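Local coordinates for sensor protein (Vibrio parahaemolyticus, PDB 3I9Y), which probably acts as a TMAO-responsive membrane histidine kinase that autophosphorylates with ATP, this chain being its sensor domain of two stacked four-helix bundles, at residues E8-S22 with L42-L56. Numbering follows the deposited sequence.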
ATOM      1  N   GLU A   8      14.530 -13.654 -32.188  1.00 26.73           N
ATOM      2  CA  GLU A   8      13.696 -12.639 -31.537  1.00 27.64           C
ATOM      3  C   GLU A   8      12.813 -13.272 -30.490  1.00 27.42           C
ATOM      4  O   GLU A   8      12.789 -12.700 -29.426  1.00 28.75           O
ATOM      5  CB  GLU A   8      12.810 -11.846 -32.540  1.00 29.03           C
ATOM      6  CG  GLU A   8      13.603 -10.992 -33.513  1.00 31.41           C
ATOM      7  CD  GLU A   8      14.711 -10.165 -32.861  1.00 35.54           C
ATOM      8  OE1 GLU A   8      14.414  -9.440 -31.875  1.00 38.29           O
ATOM      9  OE2 GLU A   8      15.905 -10.115 -33.293  1.00 36.13           O
ATOM     10  N   ALA A   9      12.174 -14.446 -30.696  1.00 25.44           N
ATOM     11  CA  ALA A   9      11.286 -15.006 -29.713  1.00 26.65           C
ATOM     12  C   ALA A   9      11.979 -15.431 -28.403  1.00 27.69           C
ATOM     13  O   ALA A   9      11.369 -15.343 -27.296  1.00 27.15           O
ATOM     14  CB  ALA A   9      10.413 -16.277 -30.248  1.00 23.78           C
ATOM     15  N   ARG A  10      13.219 -15.932 -28.519  1.00 27.75           N
ATOM     16  CA  ARG A  10      13.937 -16.426 -27.342  1.00 27.31           C
ATOM     17  C   ARG A  10      14.223 -15.134 -26.468  1.00 26.80           C
ATOM     18  O   ARG A  10      14.162 -15.235 -25.285  1.00 27.84           O
ATOM     19  CB  ARG A  10      15.250 -17.028 -27.809  1.00 28.43           C
ATOM     20  CG  ARG A  10      15.098 -18.408 -28.448  1.00 29.86           C
ATOM     21  CD  ARG A  10      16.550 -18.948 -29.017  1.00 30.44           C
ATOM     22  NE  ARG A  10      17.345 -19.247 -27.807  1.00 32.72           N
ATOM     23  CZ  ARG A  10      18.328 -18.482 -27.321  1.00 32.52           C
ATOM     24  NH1 ARG A  10      18.695 -17.341 -27.977  1.00 31.83           N
ATOM     25  NH2 ARG A  10      18.922 -18.866 -26.147  1.00 31.96           N
ATOM     26  N   GLN A  11      14.705 -14.036 -27.080  1.00 25.44           N
ATOM     27  CA  GLN A  11      14.962 -12.816 -26.380  1.00 25.21           C
ATOM     28  C   GLN A  11      13.617 -12.259 -25.731  1.00 25.63           C
ATOM     29  O   GLN A  11      13.610 -11.839 -24.580  1.00 23.41           O
ATOM     30  CB  GLN A  11      15.592 -11.866 -27.277  1.00 23.93           C
ATOM     31  CG  GLN A  11      17.100 -12.269 -27.380  1.00 28.64           C
ATOM     32  CD  GLN A  11      17.811 -11.449 -28.484  1.00 30.97           C
ATOM     33  OE1 GLN A  11      17.593 -11.734 -29.755  1.00 33.20           O
ATOM     34  NE2 GLN A  11      18.638 -10.476 -28.095  1.00 30.20           N
ATOM     35  N   VAL A  12      12.516 -12.279 -26.463  1.00 25.41           N
ATOM     36  CA  VAL A  12      11.265 -11.825 -25.877  1.00 25.07           C
ATOM     37  C   VAL A  12      10.949 -12.707 -24.627  1.00 26.72           C
ATOM     38  O   VAL A  12      10.460 -12.203 -23.520  1.00 25.61           O
ATOM     39  CB  VAL A  12      10.047 -11.984 -26.909  1.00 23.92           C
ATOM     40  CG1 VAL A  12       8.690 -11.695 -26.234  1.00 23.68           C
ATOM     41  CG2 VAL A  12      10.292 -10.938 -28.030  1.00 22.97           C
ATOM     42  N   SER A  13      11.120 -14.022 -24.776  1.00 25.53           N
ATOM     43  CA  SER A  13      10.737 -14.935 -23.670  1.00 26.09           C
ATOM     44  C   SER A  13      11.688 -14.681 -22.413  1.00 26.93           C
ATOM     45  O   SER A  13      11.272 -14.687 -21.234  1.00 25.57           O
ATOM     46  CB  SER A  13      10.928 -16.407 -24.121  1.00 26.73           C
ATOM     47  OG  SER A  13      10.812 -17.206 -22.954  1.00 27.76           O
ATOM     48  N   GLU A  14      12.959 -14.454 -22.664  1.00 28.01           N
ATOM     49  CA  GLU A  14      13.793 -14.238 -21.540  1.00 29.32           C
ATOM     50  C   GLU A  14      13.613 -12.842 -20.932  1.00 28.02           C
ATOM     51  O   GLU A  14      13.681 -12.753 -19.664  1.00 26.39           O
ATOM     52  CB  GLU A  14      15.226 -14.519 -21.896  1.00 34.33           C
ATOM     53  CG  GLU A  14      16.039 -14.972 -20.563  1.00 40.71           C
ATOM     54  CD  GLU A  14      16.784 -13.749 -20.218  1.00 45.46           C
ATOM     55  OE1 GLU A  14      16.658 -13.005 -21.303  1.00 45.78           O
ATOM     56  OE2 GLU A  14      17.400 -13.525 -18.991  1.00 45.85           O
ATOM     57  N   LEU A  15      13.334 -11.797 -21.751  1.00 24.33           N
ATOM     58  CA  LEU A  15      13.095 -10.451 -21.201  1.00 24.32           C
ATOM     59  C   LEU A  15      11.693 -10.536 -20.367  1.00 23.79           C
ATOM     60  O   LEU A  15      11.574  -9.967 -19.335  1.00 24.21           O
ATOM     61  CB  LEU A  15      13.042  -9.344 -22.260  1.00 19.87           C
ATOM     62  CG  LEU A  15      14.430  -9.015 -22.495  1.00 20.83           C
ATOM     63  CD1 LEU A  15      14.426  -8.294 -23.874  1.00 23.20           C
ATOM     64  CD2 LEU A  15      15.010  -8.074 -21.449  1.00 21.29           C
ATOM     65  N   SER A  16      10.726 -11.338 -20.759  1.00 22.69           N
ATOM     66  CA  SER A  16       9.507 -11.524 -20.063  1.00 22.70           C
ATOM     67  C   SER A  16       9.821 -12.036 -18.632  1.00 24.83           C
ATOM     68  O   SER A  16       9.326 -11.438 -17.590  1.00 23.63           O
ATOM     69  CB  SER A  16       8.623 -12.576 -20.679  1.00 22.28           C
ATOM     70  OG  SER A  16       8.327 -12.042 -21.976  1.00 25.26           O
ATOM     71  N   THR A  17      10.576 -13.127 -18.554  1.00 24.97           N
ATOM     72  CA  THR A  17      10.902 -13.584 -17.209  1.00 26.93           C
ATOM     73  C   THR A  17      11.753 -12.582 -16.424  1.00 25.44           C
ATOM     74  O   THR A  17      11.494 -12.388 -15.242  1.00 24.63           O
ATOM     75  CB  THR A  17      11.366 -15.129 -17.117  1.00 30.06           C
ATOM     76  OG1 THR A  17      12.627 -15.210 -16.447  1.00 36.85           O
ATOM     77  CG2 THR A  17      11.172 -15.799 -18.225  1.00 26.65           C
ATOM     78  N   ARG A  18      12.632 -11.824 -17.035  1.00 23.27           N
ATOM     79  CA  ARG A  18      13.276 -10.822 -16.284  1.00 24.17           C
ATOM     80  C   ARG A  18      12.327  -9.687 -15.753  1.00 25.03           C
ATOM     81  O   ARG A  18      12.535  -9.163 -14.556  1.00 23.32           O
ATOM     82  CB  ARG A  18      14.417 -10.176 -17.088  1.00 27.58           C
ATOM     83  CG  ARG A  18      15.496 -11.206 -16.940  1.00 32.78           C
ATOM     84  CD  ARG A  18      16.608 -11.289 -17.976  1.00 41.35           C
ATOM     85  NE  ARG A  18      16.911  -9.940 -18.276  1.00 46.66           N
ATOM     86  CZ  ARG A  18      17.978  -9.552 -18.979  1.00 51.53           C
ATOM     87  NH1 ARG A  18      18.806 -10.528 -19.420  1.00 51.45           N
ATOM     88  NH2 ARG A  18      18.203  -8.144 -19.169  1.00 53.13           N
ATOM     89  N   ILE A  19      11.345  -9.275 -16.603  1.00 21.22           N
ATOM     90  CA  ILE A  19      10.487  -8.209 -16.242  1.00 19.86           C
ATOM     91  C   ILE A  19       9.650  -8.704 -15.084  1.00 19.62           C
ATOM     92  O   ILE A  19       9.357  -7.918 -14.182  1.00 18.48           O
ATOM     93  CB  ILE A  19       9.581  -7.817 -17.461  1.00 18.23           C
ATOM     94  CG1 ILE A  19      10.499  -6.904 -18.388  1.00 18.09           C
ATOM     95  CG2 ILE A  19       8.349  -7.041 -17.018  1.00 16.81           C
ATOM     96  CD1 ILE A  19       9.697  -6.759 -19.775  1.00 17.77           C
ATOM     97  N   ILE A  20       9.203  -9.967 -15.151  1.00 19.14           N
ATOM     98  CA  ILE A  20       8.422 -10.498 -14.079  1.00 19.86           C
ATOM     99  C   ILE A  20       9.225 -10.399 -12.703  1.00 22.72           C
ATOM    100  O   ILE A  20       8.603 -10.000 -11.706  1.00 21.52           O
ATOM    101  CB  ILE A  20       7.928 -11.934 -14.351  1.00 20.71           C
ATOM    102  CG1 ILE A  20       6.658 -11.846 -15.239  1.00 17.89           C
ATOM    103  CG2 ILE A  20       7.378 -12.654 -13.027  1.00 17.98           C
ATOM    104  CD1 ILE A  20       6.544 -13.290 -16.067  1.00 22.01           C
ATOM    105  N   SER A  21      10.538 -10.724 -12.670  1.00 21.29           N
ATOM    106  CA  SER A  21      11.323 -10.463 -11.458  1.00 25.43           C
ATOM    107  C   SER A  21      11.444  -8.954 -11.151  1.00 25.08           C
ATOM    108  O   SER A  21      11.315  -8.653  -9.972  1.00 24.39           O
ATOM    109  CB  SER A  21      12.800 -10.954 -11.528  1.00 26.67           C
ATOM    110  OG  SER A  21      12.458 -12.349 -11.630  1.00 34.69           O
ATOM    111  N   SER A  22      11.764  -8.070 -12.121  1.00 23.35           N
ATOM    112  CA  SER A  22      11.786  -6.665 -11.813  1.00 22.47           C
ATOM    113  C   SER A  22      10.423  -6.197 -11.243  1.00 21.53           C
ATOM    114  O   SER A  22      10.435  -5.293 -10.396  1.00 22.62           O
ATOM    115  CB  SER A  22      12.143  -5.786 -13.033  1.00 20.77           C
ATOM    116  OG  SER A  22      13.410  -6.246 -13.428  1.00 22.39           O
ATOM    117  N   LEU A  42      13.101  -1.856 -14.822  1.00 23.03           N
ATOM    118  CA  LEU A  42      12.001  -2.446 -15.405  1.00 25.41           C
ATOM    119  C   LEU A  42      11.727  -1.706 -16.737  1.00 26.40           C
ATOM    120  O   LEU A  42      11.466  -2.311 -17.743  1.00 25.69           O
ATOM    121  CB  LEU A  42      10.877  -2.340 -14.448  1.00 26.39           C
ATOM    122  CG  LEU A  42       9.536  -2.819 -14.836  1.00 28.49           C
ATOM    123  CD1 LEU A  42       9.524  -4.308 -14.959  1.00 31.22           C
ATOM    124  CD2 LEU A  42       8.784  -2.657 -13.450  1.00 29.63           C
ATOM    125  N   PHE A  43      11.909  -0.408 -16.772  1.00 26.77           N
ATOM    126  CA  PHE A  43      11.717   0.342 -18.006  1.00 27.29           C
ATOM    127  C   PHE A  43      12.814  -0.008 -19.000  1.00 27.39           C
ATOM    128  O   PHE A  43      12.515  -0.110 -20.175  1.00 24.61           O
ATOM    129  CB  PHE A  43      11.842   1.748 -17.730  1.00 29.52           C
ATOM    130  CG  PHE A  43      11.769   2.638 -18.956  1.00 32.83           C
ATOM    131  CD1 PHE A  43      10.490   2.976 -19.485  1.00 34.57           C
ATOM    132  CD2 PHE A  43      12.927   3.167 -19.521  1.00 33.11           C
ATOM    133  CE1 PHE A  43      10.297   3.901 -20.635  1.00 36.18           C
ATOM    134  CE2 PHE A  43      12.819   4.071 -20.685  1.00 36.72           C
ATOM    135  CZ  PHE A  43      11.483   4.437 -21.232  1.00 35.96           C
ATOM    136  N   GLU A  44      14.075  -0.222 -18.568  1.00 26.96           N
ATOM    137  CA  GLU A  44      15.060  -0.553 -19.579  1.00 29.46           C
ATOM    138  C   GLU A  44      14.714  -1.957 -20.257  1.00 26.77           C
ATOM    139  O   GLU A  44      14.919  -2.157 -21.451  1.00 26.33           O
ATOM    140  CB  GLU A  44      16.373  -0.833 -18.990  1.00 33.40           C
ATOM    141  CG  GLU A  44      17.186   0.363 -18.986  1.00 43.17           C
ATOM    142  CD  GLU A  44      18.658  -0.022 -18.529  1.00 47.95           C
ATOM    143  OE1 GLU A  44      18.935   0.112 -17.281  1.00 51.89           O
ATOM    144  OE2 GLU A  44      19.520  -0.530 -19.376  1.00 50.94           O
ATOM    145  N   GLN A  45      14.292  -2.886 -19.443  1.00 23.50           N
ATOM    146  CA  GLN A  45      13.985  -4.230 -19.872  1.00 22.71           C
ATOM    147  C   GLN A  45      12.682  -4.184 -20.751  1.00 22.47           C
ATOM    148  O   GLN A  45      12.566  -4.919 -21.747  1.00 22.46           O
ATOM    149  CB  GLN A  45      13.794  -5.180 -18.682  1.00 21.32           C
ATOM    150  CG  GLN A  45      15.138  -5.346 -17.784  1.00 21.58           C
ATOM    151  CD  GLN A  45      14.764  -6.199 -16.517  1.00 22.17           C
ATOM    152  OE1 GLN A  45      13.602  -6.256 -16.043  1.00 21.73           O
ATOM    153  NE2 GLN A  45      15.711  -6.950 -16.030  1.00 21.14           N
ATOM    154  N   LEU A  46      11.729  -3.346 -20.422  1.00 20.64           N
ATOM    155  CA  LEU A  46      10.569  -3.317 -21.260  1.00 21.51           C
ATOM    156  C   LEU A  46      11.003  -2.713 -22.712  1.00 22.59           C
ATOM    157  O   LEU A  46      10.531  -3.193 -23.737  1.00 22.43           O
ATOM    158  CB  LEU A  46       9.495  -2.431 -20.652  1.00 20.15           C
ATOM    159  CG  LEU A  46       8.327  -2.025 -21.581  1.00 18.34           C
ATOM    160  CD1 LEU A  46       7.487  -3.344 -21.801  1.00 16.03           C
ATOM    161  CD2 LEU A  46       7.398  -0.933 -20.748  1.00 19.64           C
ATOM    162  N   GLU A  47      11.842  -1.700 -22.729  1.00 23.08           N
ATOM    163  CA  GLU A  47      12.302  -1.058 -23.937  1.00 26.46           C
ATOM    164  C   GLU A  47      13.042  -2.110 -24.835  1.00 25.97           C
ATOM    165  O   GLU A  47      12.900  -2.160 -26.104  1.00 23.86           O
ATOM    166  CB  GLU A  47      13.205   0.088 -23.489  1.00 28.98           C
ATOM    167  CG  GLU A  47      13.671   0.988 -24.517  1.00 40.41           C
ATOM    168  CD  GLU A  47      13.448   2.659 -24.172  1.00 45.13           C
ATOM    169  OE1 GLU A  47      14.476   3.342 -23.810  1.00 47.17           O
ATOM    170  OE2 GLU A  47      12.273   3.225 -24.258  1.00 46.49           O
ATOM    171  N   SER A  48      13.884  -2.930 -24.195  1.00 24.40           N
ATOM    172  CA  SER A  48      14.505  -3.952 -24.993  1.00 26.00           C
ATOM    173  C   SER A  48      13.416  -4.955 -25.439  1.00 24.79           C
ATOM    174  O   SER A  48      13.538  -5.493 -26.512  1.00 25.78           O
ATOM    175  CB  SER A  48      15.496  -4.833 -24.204  1.00 27.94           C
ATOM    176  OG  SER A  48      16.395  -4.051 -23.561  1.00 29.40           O
ATOM    177  N   LEU A  49      12.490  -5.341 -24.567  1.00 22.93           N
ATOM    178  CA  LEU A  49      11.530  -6.327 -24.970  1.00 21.33           C
ATOM    179  C   LEU A  49      10.779  -5.755 -26.240  1.00 23.31           C
ATOM    180  O   LEU A  49      10.454  -6.515 -27.216  1.00 21.13           O
ATOM    181  CB  LEU A  49      10.533  -6.579 -23.867  1.00 20.96           C
ATOM    182  CG  LEU A  49       9.599  -7.640 -24.409  1.00 23.65           C
ATOM    183  CD1 LEU A  49       9.335  -8.864 -23.597  1.00 25.04           C
ATOM    184  CD2 LEU A  49       8.413  -6.921 -24.379  1.00 25.23           C
ATOM    185  N   LEU A  50      10.549  -4.387 -26.258  1.00 23.58           N
ATOM    186  CA  LEU A  50       9.712  -3.786 -27.301  1.00 23.92           C
ATOM    187  C   LEU A  50      10.564  -3.796 -28.639  1.00 26.73           C
ATOM    188  O   LEU A  50       9.963  -3.985 -29.678  1.00 26.09           O
ATOM    189  CB  LEU A  50       9.297  -2.345 -26.949  1.00 21.84           C
ATOM    190  CG  LEU A  50       8.242  -2.458 -25.827  1.00 23.35           C
ATOM    191  CD1 LEU A  50       7.870  -1.019 -25.455  1.00 21.19           C
ATOM    192  CD2 LEU A  50       7.139  -3.211 -26.179  1.00 22.41           C
ATOM    193  N   THR A  51      11.895  -3.559 -28.592  1.00 26.41           N
ATOM    194  CA  THR A  51      12.593  -3.654 -29.834  1.00 29.03           C
ATOM    195  C   THR A  51      12.614  -5.089 -30.384  1.00 27.61           C
ATOM    196  O   THR A  51      12.633  -5.300 -31.595  1.00 27.53           O
ATOM    197  CB  THR A  51      14.022  -3.102 -29.804  1.00 30.39           C
ATOM    198  OG1 THR A  51      14.881  -4.148 -29.387  1.00 35.65           O
ATOM    199  CG2 THR A  51      14.174  -1.922 -28.790  1.00 27.63           C
ATOM    200  N   HIS A  52      12.570  -6.103 -29.567  1.00 27.43           N
ATOM    201  CA  HIS A  52      12.578  -7.412 -30.203  1.00 27.55           C
ATOM    202  C   HIS A  52      11.169  -7.727 -30.751  1.00 29.86           C
ATOM    203  O   HIS A  52      10.996  -8.462 -31.753  1.00 30.67           O
ATOM    204  CB  HIS A  52      13.003  -8.528 -29.179  1.00 25.82           C
ATOM    205  CG  HIS A  52      14.445  -8.428 -28.814  1.00 27.74           C
ATOM    206  ND1 HIS A  52      14.870  -8.069 -27.554  1.00 28.62           N
ATOM    207  CD2 HIS A  52      15.576  -8.455 -29.583  1.00 26.21           C
ATOM    208  CE1 HIS A  52      16.186  -7.865 -27.542  1.00 26.87           C
ATOM    209  NE2 HIS A  52      16.649  -8.091 -28.756  1.00 26.33           N
ATOM    210  N   ILE A  53      10.132  -7.193 -30.091  1.00 29.69           N
ATOM    211  CA  ILE A  53       8.806  -7.476 -30.553  1.00 30.81           C
ATOM    212  C   ILE A  53       8.661  -6.783 -31.942  1.00 31.53           C
ATOM    213  O   ILE A  53       8.023  -7.311 -32.857  1.00 30.27           O
ATOM    214  CB  ILE A  53       7.690  -6.876 -29.635  1.00 30.61           C
ATOM    215  CG1 ILE A  53       7.700  -7.492 -28.289  1.00 30.53           C
ATOM    216  CG2 ILE A  53       6.325  -7.097 -30.298  1.00 29.47           C
ATOM    217  CD1 ILE A  53       7.288  -8.779 -28.534  1.00 33.94           C
ATOM    218  N   LYS A  54       9.186  -5.597 -32.065  1.00 32.08           N
ATOM    219  CA  LYS A  54       9.134  -4.885 -33.325  1.00 34.12           C
ATOM    220  C   LYS A  54       9.904  -5.673 -34.416  1.00 36.36           C
ATOM    221  O   LYS A  54       9.402  -5.790 -35.512  1.00 36.28           O
ATOM    222  CB  LYS A  54       9.796  -3.525 -33.233  1.00 34.94           C
ATOM    223  CG  LYS A  54       9.743  -2.662 -34.574  1.00 36.78           C
ATOM    224  CD  LYS A  54      10.783  -1.452 -34.501  1.00 40.46           C
ATOM    225  CE  LYS A  54      10.392  -0.352 -35.566  1.00 41.84           C
ATOM    226  NZ  LYS A  54      10.860   0.990 -35.203  1.00 43.82           N
ATOM    227  N   GLU A  55      11.124  -6.166 -34.159  1.00 36.84           N
ATOM    228  CA  GLU A  55      11.801  -6.988 -35.168  1.00 39.17           C
ATOM    229  C   GLU A  55      10.911  -8.148 -35.624  1.00 39.19           C
ATOM    230  O   GLU A  55      10.827  -8.348 -36.823  1.00 37.83           O
ATOM    231  CB  GLU A  55      13.037  -7.730 -34.684  1.00 40.59           C
ATOM    232  CG  GLU A  55      14.130  -6.950 -34.616  1.00 44.64           C
ATOM    233  CD  GLU A  55      14.485  -6.386 -35.996  1.00 47.53           C
ATOM    234  OE1 GLU A  55      14.741  -7.093 -37.054  1.00 47.70           O
ATOM    235  OE2 GLU A  55      14.471  -5.158 -35.919  1.00 48.19           O
ATOM    236  N   LEU A  56      10.329  -8.879 -34.658  1.00 40.08           N
ATOM    237  CA  LEU A  56       9.465 -10.040 -34.858  1.00 43.45           C
ATOM    238  C   LEU A  56       8.288  -9.748 -35.721  1.00 45.93           C
ATOM    239  O   LEU A  56       7.988 -10.527 -36.631  1.00 47.63           O
ATOM    240  CB  LEU A  56       8.902 -10.607 -33.558  1.00 44.11           C
ATOM    241  CG  LEU A  56       8.429 -12.032 -33.332  1.00 45.62           C
ATOM    242  CD1 LEU A  56       9.663 -12.878 -32.931  1.00 47.61           C
ATOM    243  CD2 LEU A  56       7.502 -12.253 -32.185  1.00 45.37           C
TER
HETATM  244  O   HOH W   1      15.090  -8.449 -13.596  1.00 45.10           O
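The imidazole of His-52 lies between two side chains: Gln-11 CB sits over one face, 3.9 Å from the ring centroid in a CH-pi contact 9° off the normal, while Thr-51 OG1 of the ring's own helix stands over the opposite face. Leu-15 CD1 meets the ring edge. Toward Ser-22 and Leu-42, the Arg-18 guanidinium approaches the amide of Gln-45 obliquely, their planes 47° apart. The Gln-45 chain runs extended beyond CG and carries OE1 to Ser-22, whose OG donates from above the carbonyl plane at 2.6 Å. A water closes this triangle, donating a hydrogen bond to Ser-22 OG and accepting one from Gln-45 NE2. Segments 8-22 and 42-56 belong to two antiparallel helices of a four-helix bundle; the segment axes come within 9.0 Å at 153°, and their side chains pack knobs-into-holes. Leu-15 fits among Gln-45, Ser-48, Leu-49 and His-52; Ile-19 fills the next hole, its CG2 3.6 Å from Leu-42 CD1. In return, Leu-49 of the second helix enters among Val-12, Leu-15, Ser-16 and Ile-19. Helix 232-267 presents Phe-257 to Ile-19, and helix 63-114 packs Leu-69 and Val-73 against Ile-53, whose CD1 touches Val-12 CG2 at 3.7 Å.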